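Local coordinates for protein neck and C-terminal motor domain of Kar3 (Candida glabrata, PDB 4GKR) that binds ADP and magnesium and, as a mitotic kinesin-14 motor, probably couples ATP hydrolysis to movement along microtubules, at residues 72-77 / 355-360; 87-92 / 127-132; 156-161 / 205-210; 245-250 / 262-267. One frame throughout, in Å; residues are numbered along the deposited sequence.

Contact 1: residues 72-77 / 355-360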
loop_
_atom_site.group_PDB
_atom_site.type_symbol
_atom_site.label_atom_id
_atom_site.label_comp_id
_atom_site.label_asym_id
_atom_site.label_seq_id
_atom_site.Cartn_x
_atom_site.Cartn_y
_atom_site.Cartn_z
ATOM N N GLN A 72 30.209 -3.477 -10.771
ATOM C CA GLN A 72 29.793 -4.060 -9.488
ATOM C C GLN A 72 28.289 -4.388 -9.527
ATOM O O GLN A 72 27.447 -3.491 -9.394
ATOM C CB GLN A 72 30.139 -3.127 -8.318
ATOM N N VAL A 73 27.953 -5.666 -9.719
ATOM C CA VAL A 73 26.547 -6.087 -9.932
ATOM C C VAL A 73 25.854 -6.572 -8.647
ATOM O O VAL A 73 26.295 -7.534 -8.021
ATOM C CB VAL A 73 26.430 -7.153 -11.058
ATOM C CG1 VAL A 73 25.030 -7.750 -11.118
ATOM C CG2 VAL A 73 26.803 -6.557 -12.411
ATOM N N ILE A 74 24.762 -5.904 -8.275
ATOM C CA ILE A 74 24.075 -6.161 -7.010
ATOM C C ILE A 74 22.770 -6.938 -7.219
ATOM O O ILE A 74 21.873 -6.469 -7.920
ATOM C CB ILE A 74 23.779 -4.849 -6.240
ATOM C CG1 ILE A 74 25.048 -4.022 -6.054
ATOM C CG2 ILE A 74 23.183 -5.131 -4.870
ATOM C CD1 ILE A 74 25.202 -2.908 -7.066
ATOM N N PRO A 75 22.663 -8.131 -6.600
ATOM C CA PRO A 75 21.487 -9.005 -6.735
ATOM C C PRO A 75 20.357 -8.684 -5.754
ATOM O O PRO A 75 20.618 -8.223 -4.643
ATOM C CB PRO A 75 22.063 -10.390 -6.435
ATOM C CG PRO A 75 23.177 -10.124 -5.472
ATOM C CD PRO A 75 23.748 -8.782 -5.833
ATOM N N PHE A 76 19.115 -8.928 -6.178
ATOM C CA PHE A 76 17.935 -8.770 -5.332
ATOM C C PHE A 76 16.912 -9.833 -5.613
ATOM O O PHE A 76 16.847 -10.339 -6.712
ATOM C CB PHE A 76 17.303 -7.412 -5.542
ATOM C CG PHE A 76 18.153 -6.301 -5.075
ATOM C CD1 PHE A 76 18.194 -5.979 -3.735
ATOM C CD2 PHE A 76 18.951 -5.614 -5.967
ATOM C CE1 PHE A 76 19.010 -4.972 -3.278
ATOM C CE2 PHE A 76 19.765 -4.598 -5.530
ATOM C CZ PHE A 76 19.791 -4.275 -4.179
ATOM N N LYS A 77 16.103 -10.164 -4.615
ATOM C CA LYS A 77 15.064 -11.169 -4.784
ATOM C C LYS A 77 13.789 -10.693 -4.118
ATOM O O LYS A 77 13.796 -10.287 -2.973
ATOM C CB LYS A 77 15.524 -12.522 -4.218
ATOM N N SER A 355 16.070 2.077 -2.182
ATOM C CA SER A 355 14.750 1.473 -2.227
ATOM C C SER A 355 14.789 -0.044 -2.202
ATOM O O SER A 355 14.072 -0.657 -1.423
ATOM C CB SER A 355 13.983 1.960 -3.441
ATOM O OG SER A 355 13.592 3.296 -3.259
ATOM N N LEU A 356 15.634 -0.649 -3.031
ATOM C CA LEU A 356 15.726 -2.115 -3.068
ATOM C C LEU A 356 16.295 -2.729 -1.794
ATOM O O LEU A 356 15.786 -3.737 -1.307
ATOM C CB LEU A 356 16.484 -2.614 -4.302
ATOM C CG LEU A 356 15.916 -2.219 -5.668
ATOM C CD1 LEU A 356 16.551 -3.105 -6.713
ATOM C CD2 LEU A 356 14.400 -2.322 -5.762
ATOM N N ARG A 357 17.341 -2.117 -1.253
ATOM C CA ARG A 357 17.928 -2.583 -0.000
ATOM C C ARG A 357 16.941 -2.459 1.157
ATOM O O ARG A 357 16.881 -3.337 2.030
ATOM C CB ARG A 357 19.217 -1.843 0.304
ATOM C CG ARG A 357 20.325 -2.188 -0.673
ATOM C CD ARG A 357 21.421 -1.138 -0.667
ATOM N NE ARG A 357 22.525 -1.507 0.204
ATOM C CZ ARG A 357 23.630 -2.133 -0.196
ATOM N NH1 ARG A 357 23.799 -2.470 -1.478
ATOM N NH2 ARG A 357 24.575 -2.419 0.701
ATOM N N PHE A 358 16.152 -1.390 1.156
ATOM C CA PHE A 358 15.114 -1.263 2.148
ATOM C C PHE A 358 14.102 -2.399 1.999
ATOM O O PHE A 358 13.873 -3.152 2.934
ATOM C CB PHE A 358 14.429 0.095 2.051
ATOM C CG PHE A 358 13.287 0.275 3.025
ATOM C CD1 PHE A 358 13.523 0.750 4.330
ATOM C CD2 PHE A 358 11.977 -0.010 2.641
ATOM C CE1 PHE A 358 12.467 0.938 5.219
ATOM C CE2 PHE A 358 10.921 0.164 3.531
ATOM C CZ PHE A 358 11.164 0.639 4.819
ATOM N N ALA A 359 13.504 -2.519 0.822
ATOM C CA ALA A 359 12.553 -3.594 0.542
ATOM C C ALA A 359 13.063 -4.983 0.923
ATOM O O ALA A 359 12.257 -5.841 1.273
ATOM C CB ALA A 359 12.179 -3.586 -0.923
ATOM N N SER A 360 14.380 -5.207 0.842
ATOM C CA SER A 360 14.949 -6.507 1.189
ATOM C C SER A 360 14.855 -6.793 2.687
ATOM O O SER A 360 14.424 -7.883 3.066
ATOM C CB SER A 360 16.394 -6.642 0.716
ATOM O OG SER A 360 16.488 -6.430 -0.676
#

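Contact 2: residues 87-92 / 127-132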
loop_
_atom_site.group_PDB
_atom_site.type_symbol
_atom_site.label_atom_id
_atom_site.label_comp_id
_atom_site.label_asym_id
_atom_site.label_seq_id
_atom_site.Cartn_x
_atom_site.Cartn_y
_atom_site.Cartn_z
ATOM N N THR A 87 0.805 -3.381 -16.690
ATOM C CA THR A 87 -0.229 -2.368 -16.490
ATOM C C THR A 87 -0.895 -2.509 -15.134
ATOM O O THR A 87 -0.867 -3.587 -14.539
ATOM C CB THR A 87 -1.357 -2.541 -17.524
ATOM O OG1 THR A 87 -2.031 -3.793 -17.303
ATOM C CG2 THR A 87 -0.801 -2.514 -18.922
ATOM N N ASN A 88 -1.537 -1.436 -14.676
ATOM C CA ASN A 88 -2.327 -1.475 -13.444
ATOM C C ASN A 88 -3.298 -2.648 -13.387
ATOM O O ASN A 88 -3.438 -3.302 -12.353
ATOM C CB ASN A 88 -3.078 -0.160 -13.241
ATOM C CG ASN A 88 -2.215 0.913 -12.609
ATOM O OD1 ASN A 88 -1.038 0.700 -12.325
ATOM N ND2 ASN A 88 -2.801 2.067 -12.373
ATOM N N ASP A 89 -3.946 -2.929 -14.514
ATOM C CA ASP A 89 -4.890 -4.045 -14.582
ATOM C C ASP A 89 -4.237 -5.399 -14.371
ATOM O O ASP A 89 -4.788 -6.244 -13.678
ATOM C CB ASP A 89 -5.675 -4.019 -15.891
ATOM C CG ASP A 89 -6.726 -2.920 -15.910
ATOM O OD1 ASP A 89 -7.337 -2.656 -14.839
ATOM O OD2 ASP A 89 -6.934 -2.310 -16.988
ATOM N N GLU A 90 -3.060 -5.591 -14.951
ATOM C CA GLU A 90 -2.344 -6.848 -14.795
ATOM C C GLU A 90 -1.894 -6.994 -13.348
ATOM O O GLU A 90 -1.999 -8.064 -12.752
ATOM C CB GLU A 90 -1.153 -6.932 -15.770
ATOM N N ILE A 91 -1.429 -5.891 -12.781
ATOM C CA ILE A 91 -0.990 -5.858 -11.401
ATOM C C ILE A 91 -2.109 -6.183 -10.412
ATOM O O ILE A 91 -1.859 -6.805 -9.382
ATOM C CB ILE A 91 -0.290 -4.526 -11.080
ATOM C CG1 ILE A 91 1.149 -4.597 -11.603
ATOM C CG2 ILE A 91 -0.320 -4.233 -9.587
ATOM C CD1 ILE A 91 1.955 -3.340 -11.402
ATOM N N PHE A 92 -3.339 -5.791 -10.718
ATOM C CA PHE A 92 -4.431 -6.126 -9.809
ATOM C C PHE A 92 -4.772 -7.621 -9.756
ATOM O O PHE A 92 -5.220 -8.118 -8.715
ATOM C CB PHE A 92 -5.689 -5.293 -10.050
ATOM C CG PHE A 92 -6.652 -5.358 -8.907
ATOM C CD1 PHE A 92 -6.412 -4.630 -7.739
ATOM C CD2 PHE A 92 -7.754 -6.197 -8.955
ATOM C CE1 PHE A 92 -7.276 -4.702 -6.656
ATOM C CE2 PHE A 92 -8.613 -6.287 -7.862
ATOM C CZ PHE A 92 -8.378 -5.531 -6.718
ATOM N N PRO A 127 -7.010 6.764 -11.969
ATOM C CA PRO A 127 -8.465 6.581 -12.151
ATOM C C PRO A 127 -8.845 5.259 -12.829
ATOM O O PRO A 127 -8.389 4.974 -13.939
ATOM C CB PRO A 127 -8.857 7.768 -13.039
ATOM C CG PRO A 127 -7.825 8.805 -12.757
ATOM C CD PRO A 127 -6.549 8.060 -12.513
ATOM N N GLY A 128 -9.668 4.464 -12.147
ATOM C CA GLY A 128 -10.129 3.174 -12.667
ATOM C C GLY A 128 -9.128 2.027 -12.546
ATOM O O GLY A 128 -9.505 0.894 -12.253
ATOM N N ASP A 129 -7.851 2.327 -12.759
ATOM C CA ASP A 129 -6.783 1.332 -12.807
ATOM C C ASP A 129 -6.096 1.084 -11.441
ATOM O O ASP A 129 -5.688 -0.041 -11.139
ATOM C CB ASP A 129 -5.739 1.780 -13.848
ATOM C CG ASP A 129 -5.999 1.204 -15.253
ATOM O OD1 ASP A 129 -5.743 -0.005 -15.466
ATOM O OD2 ASP A 129 -6.419 1.960 -16.167
ATOM N N GLY A 130 -5.961 2.125 -10.624
ATOM C CA GLY A 130 -5.098 2.054 -9.442
ATOM C C GLY A 130 -5.597 1.116 -8.357
ATOM O O GLY A 130 -6.768 0.752 -8.332
ATOM N N ILE A 131 -4.712 0.727 -7.448
ATOM C CA ILE A 131 -5.097 -0.164 -6.353
ATOM C C ILE A 131 -6.390 0.288 -5.638
ATOM O O ILE A 131 -7.283 -0.531 -5.413
ATOM C CB ILE A 131 -3.943 -0.390 -5.349
ATOM C CG1 ILE A 131 -2.715 -1.004 -6.044
ATOM C CG2 ILE A 131 -4.381 -1.265 -4.183
ATOM C CD1 ILE A 131 -3.018 -2.155 -6.983
ATOM N N VAL A 132 -6.517 1.576 -5.314
ATOM C CA VAL A 132 -7.724 2.055 -4.611
ATOM C C VAL A 132 -9.024 1.879 -5.436
ATOM O O VAL A 132 -9.917 1.137 -5.021
ATOM C CB VAL A 132 -7.553 3.491 -4.054
ATOM C CG1 VAL A 132 -8.889 4.078 -3.622
ATOM C CG2 VAL A 132 -6.546 3.509 -2.917
#

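Contact 3: residues 156-161 / 205-210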
loop_
_atom_site.group_PDB
_atom_site.type_symbol
_atom_site.label_atom_id
_atom_site.label_comp_id
_atom_site.label_asym_id
_atom_site.label_seq_id
_atom_site.Cartn_x
_atom_site.Cartn_y
_atom_site.Cartn_z
ATOM N N SER A 156 -17.667 1.440 4.443
ATOM C CA SER A 156 -17.356 2.846 4.643
ATOM C C SER A 156 -15.875 3.092 4.444
ATOM O O SER A 156 -15.070 2.161 4.447
ATOM C CB SER A 156 -17.810 3.329 6.017
ATOM O OG SER A 156 -17.506 2.374 7.011
ATOM N N CYS A 157 -15.516 4.349 4.234
ATOM C CA CYS A 157 -14.126 4.685 4.060
ATOM C C CYS A 157 -13.765 6.043 4.634
ATOM O O CYS A 157 -14.626 6.872 4.911
ATOM C CB CYS A 157 -13.747 4.614 2.585
ATOM S SG CYS A 157 -14.299 6.052 1.645
ATOM N N GLU A 158 -12.464 6.226 4.805
ATOM C CA GLU A 158 -11.861 7.453 5.250
ATOM C C GLU A 158 -10.617 7.635 4.415
ATOM O O GLU A 158 -9.984 6.661 4.005
ATOM C CB GLU A 158 -11.493 7.370 6.730
ATOM C CG GLU A 158 -12.681 7.468 7.664
ATOM C CD GLU A 158 -12.687 6.403 8.756
ATOM O OE1 GLU A 158 -11.662 5.690 8.925
ATOM O OE2 GLU A 158 -13.729 6.277 9.454
ATOM N N PHE A 159 -10.261 8.888 4.167
ATOM C CA PHE A 159 -9.145 9.215 3.321
ATOM C C PHE A 159 -8.360 10.307 4.015
ATOM O O PHE A 159 -8.818 11.449 4.113
ATOM C CB PHE A 159 -9.646 9.655 1.949
ATOM C CG PHE A 159 -8.578 9.709 0.891
ATOM C CD1 PHE A 159 -7.405 8.974 1.009
ATOM C CD2 PHE A 159 -8.757 10.489 -0.235
ATOM C CE1 PHE A 159 -6.435 9.018 0.034
ATOM C CE2 PHE A 159 -7.785 10.544 -1.216
ATOM C CZ PHE A 159 -6.617 9.809 -1.080
ATOM N N ILE A 160 -7.190 9.946 4.537
ATOM C CA ILE A 160 -6.376 10.904 5.285
ATOM C C ILE A 160 -4.986 11.109 4.692
ATOM O O ILE A 160 -4.504 10.300 3.883
ATOM C CB ILE A 160 -6.270 10.570 6.798
ATOM C CG1 ILE A 160 -5.509 9.260 7.026
ATOM C CG2 ILE A 160 -7.655 10.545 7.450
ATOM C CD1 ILE A 160 -5.135 9.031 8.463
ATOM N N GLU A 161 -4.374 12.224 5.075
ATOM C CA GLU A 161 -3.001 12.541 4.712
ATOM C C GLU A 161 -2.262 12.865 5.991
ATOM O O GLU A 161 -2.781 13.578 6.858
ATOM C CB GLU A 161 -2.930 13.726 3.732
ATOM N N ILE A 205 -13.106 12.737 11.846
ATOM C CA ILE A 205 -12.794 12.408 10.463
ATOM C C ILE A 205 -14.107 12.096 9.774
ATOM O O ILE A 205 -14.938 11.382 10.338
ATOM C CB ILE A 205 -11.779 11.247 10.394
ATOM C CG1 ILE A 205 -10.399 11.746 10.814
ATOM C CG2 ILE A 205 -11.647 10.673 9.005
ATOM C CD1 ILE A 205 -9.783 12.791 9.917
ATOM N N THR A 206 -14.332 12.675 8.594
ATOM C CA THR A 206 -15.555 12.343 7.878
ATOM C C THR A 206 -15.424 10.959 7.301
ATOM O O THR A 206 -14.492 10.637 6.553
ATOM C CB THR A 206 -16.053 13.384 6.836
ATOM O OG1 THR A 206 -14.965 13.874 6.053
ATOM C CG2 THR A 206 -16.794 14.566 7.540
ATOM N N THR A 207 -16.336 10.113 7.739
ATOM C CA THR A 207 -16.404 8.776 7.221
ATOM C C THR A 207 -17.552 8.784 6.228
ATOM O O THR A 207 -18.702 9.111 6.551
ATOM C CB THR A 207 -16.481 7.698 8.341
ATOM O OG1 THR A 207 -17.089 6.492 7.847
ATOM C CG2 THR A 207 -17.241 8.217 9.571
ATOM N N CYS A 208 -17.185 8.489 4.994
ATOM C CA CYS A 208 -18.108 8.418 3.904
ATOM C C CYS A 208 -18.624 6.977 3.755
ATOM O O CYS A 208 -17.834 6.038 3.633
ATOM C CB CYS A 208 -17.387 8.892 2.654
ATOM S SG CYS A 208 -18.241 8.531 1.116
ATOM N N VAL A 209 -19.946 6.811 3.805
ATOM C CA VAL A 209 -20.594 5.520 3.556
ATOM C C VAL A 209 -20.699 5.268 2.047
ATOM O O VAL A 209 -21.354 6.031 1.336
ATOM C CB VAL A 209 -22.007 5.461 4.177
ATOM C CG1 VAL A 209 -22.767 4.247 3.664
ATOM C CG2 VAL A 209 -21.936 5.449 5.700
ATOM N N LEU A 210 -20.050 4.209 1.565
ATOM C CA LEU A 210 -20.113 3.833 0.141
ATOM C C LEU A 210 -21.379 3.019 -0.161
ATOM O O LEU A 210 -21.405 1.791 -0.034
ATOM C CB LEU A 210 -18.834 3.111 -0.294
ATOM C CG LEU A 210 -17.541 3.921 -0.105
ATOM C CD1 LEU A 210 -16.310 3.091 -0.423
ATOM C CD2 LEU A 210 -17.520 5.194 -0.936
#

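Contact 4: residues 245-250 / 262-267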
loop_
_atom_site.group_PDB
_atom_site.type_symbol
_atom_site.label_atom_id
_atom_site.label_comp_id
_atom_site.label_asym_id
_atom_site.label_seq_id
_atom_site.Cartn_x
_atom_site.Cartn_y
_atom_site.Cartn_z
ATOM N N PHE A 245 -5.851 5.525 2.528
ATOM C CA PHE A 245 -7.246 5.260 2.267
ATOM C C PHE A 245 -7.683 4.080 3.133
ATOM O O PHE A 245 -7.095 3.012 3.066
ATOM C CB PHE A 245 -7.431 4.969 0.793
ATOM C CG PHE A 245 -8.827 5.180 0.316
ATOM C CD1 PHE A 245 -9.760 4.137 0.359
ATOM C CD2 PHE A 245 -9.224 6.413 -0.174
ATOM C CE1 PHE A 245 -11.069 4.324 -0.071
ATOM C CE2 PHE A 245 -10.534 6.606 -0.605
ATOM C CZ PHE A 245 -11.457 5.553 -0.559
ATOM N N ILE A 246 -8.681 4.271 3.985
ATOM C CA ILE A 246 -9.096 3.203 4.890
ATOM C C ILE A 246 -10.486 2.753 4.491
ATOM O O ILE A 246 -11.402 3.568 4.414
ATOM C CB ILE A 246 -9.131 3.645 6.367
ATOM C CG1 ILE A 246 -7.793 4.235 6.802
ATOM C CG2 ILE A 246 -9.449 2.460 7.262
ATOM C CD1 ILE A 246 -7.736 4.620 8.273
ATOM N N ILE A 247 -10.638 1.461 4.224
ATOM C CA ILE A 247 -11.946 0.890 3.957
ATOM C C ILE A 247 -12.340 -0.047 5.100
ATOM O O ILE A 247 -11.588 -0.927 5.478
ATOM C CB ILE A 247 -11.932 0.116 2.635
ATOM C CG1 ILE A 247 -11.297 0.983 1.546
ATOM C CG2 ILE A 247 -13.334 -0.366 2.278
ATOM C CD1 ILE A 247 -10.917 0.230 0.284
ATOM N N HIS A 248 -13.516 0.170 5.654
ATOM C CA HIS A 248 -14.054 -0.694 6.669
ATOM C C HIS A 248 -15.122 -1.533 6.026
ATOM O O HIS A 248 -15.994 -1.003 5.302
ATOM C CB HIS A 248 -14.652 0.131 7.796
ATOM C CG HIS A 248 -13.633 0.865 8.634
ATOM N ND1 HIS A 248 -13.305 0.478 9.885
ATOM C CD2 HIS A 248 -12.885 2.010 8.373
ATOM C CE1 HIS A 248 -12.393 1.325 10.397
ATOM N NE2 HIS A 248 -12.133 2.262 9.471
ATOM N N LEU A 249 -15.062 -2.846 6.279
ATOM C CA LEU A 249 -16.047 -3.800 5.791
ATOM C C LEU A 249 -16.766 -4.444 6.940
ATOM O O LEU A 249 -16.139 -5.158 7.716
ATOM C CB LEU A 249 -15.363 -4.921 5.028
ATOM C CG LEU A 249 -14.908 -4.726 3.606
ATOM C CD1 LEU A 249 -15.031 -6.093 2.953
ATOM C CD2 LEU A 249 -15.776 -3.695 2.907
ATOM N N GLU A 250 -18.078 -4.237 7.043
ATOM C CA GLU A 250 -18.864 -4.909 8.075
ATOM C C GLU A 250 -19.958 -5.765 7.433
ATOM O O GLU A 250 -20.769 -5.267 6.642
ATOM C CB GLU A 250 -19.466 -3.901 9.064
ATOM N N GLY A 262 -13.521 -6.383 8.337
ATOM C CA GLY A 262 -12.256 -6.325 7.640
ATOM C C GLY A 262 -11.883 -4.875 7.417
ATOM O O GLY A 262 -12.716 -4.068 7.013
ATOM N N ILE A 263 -10.637 -4.535 7.709
ATOM C CA ILE A 263 -10.095 -3.259 7.325
ATOM C C ILE A 263 -9.108 -3.519 6.196
ATOM O O ILE A 263 -8.412 -4.537 6.206
ATOM C CB ILE A 263 -9.363 -2.617 8.505
ATOM C CG1 ILE A 263 -10.290 -2.524 9.714
ATOM C CG2 ILE A 263 -8.847 -1.239 8.130
ATOM C CD1 ILE A 263 -9.618 -2.919 11.017
ATOM N N LEU A 264 -9.085 -2.620 5.214
ATOM C CA LEU A 264 -8.043 -2.571 4.193
ATOM C C LEU A 264 -7.414 -1.203 4.283
ATOM O O LEU A 264 -8.119 -0.207 4.257
ATOM C CB LEU A 264 -8.614 -2.735 2.794
ATOM C CG LEU A 264 -9.351 -4.024 2.461
ATOM C CD1 LEU A 264 -10.852 -3.822 2.545
ATOM C CD2 LEU A 264 -8.999 -4.478 1.062
ATOM N N ASN A 265 -6.097 -1.128 4.388
ATOM C CA ASN A 265 -5.457 0.174 4.460
ATOM C C ASN A 265 -4.597 0.314 3.244
ATOM O O ASN A 265 -3.646 -0.436 3.101
ATOM C CB ASN A 265 -4.587 0.292 5.706
ATOM C CG ASN A 265 -5.335 -0.046 6.964
ATOM O OD1 ASN A 265 -5.899 0.825 7.616
ATOM N ND2 ASN A 265 -5.370 -1.323 7.300
ATOM N N LEU A 266 -4.928 1.246 2.358
ATOM C CA LEU A 266 -4.180 1.371 1.130
ATOM C C LEU A 266 -3.360 2.594 1.298
ATOM O O LEU A 266 -3.903 3.683 1.407
ATOM C CB LEU A 266 -5.111 1.442 -0.081
ATOM C CG LEU A 266 -6.112 0.275 -0.025
ATOM C CD1 LEU A 266 -7.368 0.537 -0.817
ATOM C CD2 LEU A 266 -5.481 -1.050 -0.425
ATOM N N VAL A 267 -2.046 2.407 1.358
ATOM C CA VAL A 267 -1.138 3.472 1.761
ATOM C C VAL A 267 -0.164 3.884 0.653
ATOM O O VAL A 267 0.473 3.058 0.035
ATOM C CB VAL A 267 -0.389 3.085 3.057
ATOM C CG1 VAL A 267 0.485 4.229 3.551
ATOM C CG2 VAL A 267 -1.381 2.701 4.150
#

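Contact 1: residues 72-77 / 355-360
Leu356 and Phe76 bring together helix 349-363 and an outer strand, 73-78, of the small antiparallel sheet that accompanies the main sheet of this kinesin motor domain. The tight part lies over one face of the Phe76 ring. Leu356 CB sits almost straight above the centre, 3.7 Å from the ring centroid in a CH-pi contact. Leu356 CD1 covers the neighbouring part of the same face, 3.6 Å from Phe76 CD2, and the two side chains cross at about a right angle. Met64 and Ile66 of strand 62-67 also touch Leu356, which is wedged between the small sheet and Val340 and Ile342 of strand 335-342. Toward the surface the contact thins out. Arg357 lays its CG 4.0 Å from Phe76 CE1, then bends at chi3 (96°) and carries its guanidinium past Ile74, whose CG2 stays 4.4 Å from NH1; no hydrogen bond joins the two segments. At the ring edge, near its plane, Ser360 OG approaches Phe76 CD1 at 3.5 Å. That hydroxyl is turned back to its own helix, where OG donates to Leu356 O at 2.9 Å, reaching this oxygen from the face opposite to Ser360 N.

Contact 2: residues 87-92 / 127-132
With CG turned anti to the carbonyl carbon in both Asn88 (chi1 -83°) and Asp89 (chi1 -74°), two successive side chains at the start of helix 88-93 meet Asp129, in the turn that leads into helix 131-147. Asn88 packs through its CB and amide against Asp129, ND2 lying 3.3 Å from Asp129 CB, and its amide plane is inclined 56° to the carboxylate. Its polar end is used outside this pair: OD1 accepts from Arg35 NH1, and ND2 makes a weak bond to Tyr122 O. Since Arg35 and Tyr122 line the ADP pocket, Asn88 probably acts from the second shell, helping to position Arg35. Deeper in, Ile131 CD1 fills the join, 4.3 Å from Ile91 CG2 and also 4.3 Å from Phe92 CD1, which it meets at the ring edge. Thr87 N-caps the first helix, its OG1 accepting from Glu90 N at 3.1 Å. Nearer the surface Asp129 OD1 points at the Asp89 carboxylate, near both its oxygens. With no hydrogen bond across the segments the join rests on packing, and the two neighbouring carboxylates, as like charges, may raise the proton affinity of one of them.

Contact 3: residues 156-161 / 205-210
Cys208 O receives the shortest bond between the strands, from Cys157 N at 2.9 Å (N-H...O 159°), and the CA-H of Ser156 adds a weaker approach to the same oxygen. The return bond, Cys208 N to Cys157 O at 3.0 Å, makes Cys157 and Cys208 an antiparallel hydrogen-bonded pair; Ser156 and Val209 next to it are a non-hydrogen-bonded pair. The two cysteine side chains leave on the same face of the sheet, but their SG atoms stay 4.7 Å apart and form no disulfide. Cys157 SG instead touches Leu210 CD1 at 4.1 Å, while Val216 and Val219 of helix 213-222 pack on Leu210 and Cys208. Beyond the bridges Glu158 and Thr207 run side by side and point the same way, bringing OE2 of Glu158 to 3.3 Å from Thr207 CB without a hydrogen bond. Glu158 CG, placed by a chi1 of -75°, lies 3.6 Å from Ile205 CG2. Ile205 then swings CD1 across Ile160, 4.0 Å from its CG2, and the two side chains meet at about a right angle. Thr206 turns from the strand and gives its OG1 to a hydrogen bond with Asp169 OD2. The pairing adds the short strand 208-209 to the central sheet of the kinesin motor domain, alongside strand 152-163, which also pairs with strands 166-169 and 242-252.

Contact 4: residues 245-250 / 262-267
The beta hairpin of strands 242-252 and 259-268 in the central sheet of the motor domain pairs Phe245 with Leu266, Ile247 with Leu264 and Leu249 with Gly262. Each is an antiparallel hydrogen-bonded pair, giving six backbone bonds in all. Phe245 N to Leu266 O measures 2.9 Å and is almost straight (176°), whereas the bonds at Gly262 are more bent, Gly262 N to Leu249 O reaching only 150°. On the face that carries Phe245, Ile247, Leu249, Leu264 and Leu266, the aliphatic side chains pack together: Ile247 CD1 meets Leu266 CD1 at 3.7 Å, and Leu264 CD1 reaches Ile247 CB at 4.1 Å. Gly262 has no side chain there, and Leu249 CB comes to 3.4 Å from its O. The other face carries Ile246, His248, Ile263 and Asn265. There Ile246 CG2, anti to its own N, lies beside Ile263 CG2 at 3.8 Å and also flanks Asn265 OD1. The Asn265 amide is used across the sheet, ND2 donating to Val108 O. Around the hairpin, Ile136, Thr135, Ile139 and Val132 of helix 131-147 cover the leucine-rich face, while strand 152-163 flanks one side and strand 108-113 the other.

Contacts 3 and 4 belong to one sheet, their centres 10 Å apart: strands 152-163 and 242-252 are neighbours, with Glu158 O 2.7 Å from Ile246 N in a probable hydrogen bond. Contact 2 joins this sheet through the start of helix 131-147, where Val132 CG2 packs 3.7 Å from Leu266 CD1. Contact 1 stands apart, about 11 Å from contact 4 between nearest atoms, and its centre lies 36 Å from that of contact 3, on the opposite side of the chain's centre. The Asn88 side chain of contact 2 is about 5 Å from the bound ADP, while the side chains of Leu356 in contact 1 and Leu266 in contact 4 are about 13 and 14 Å from it.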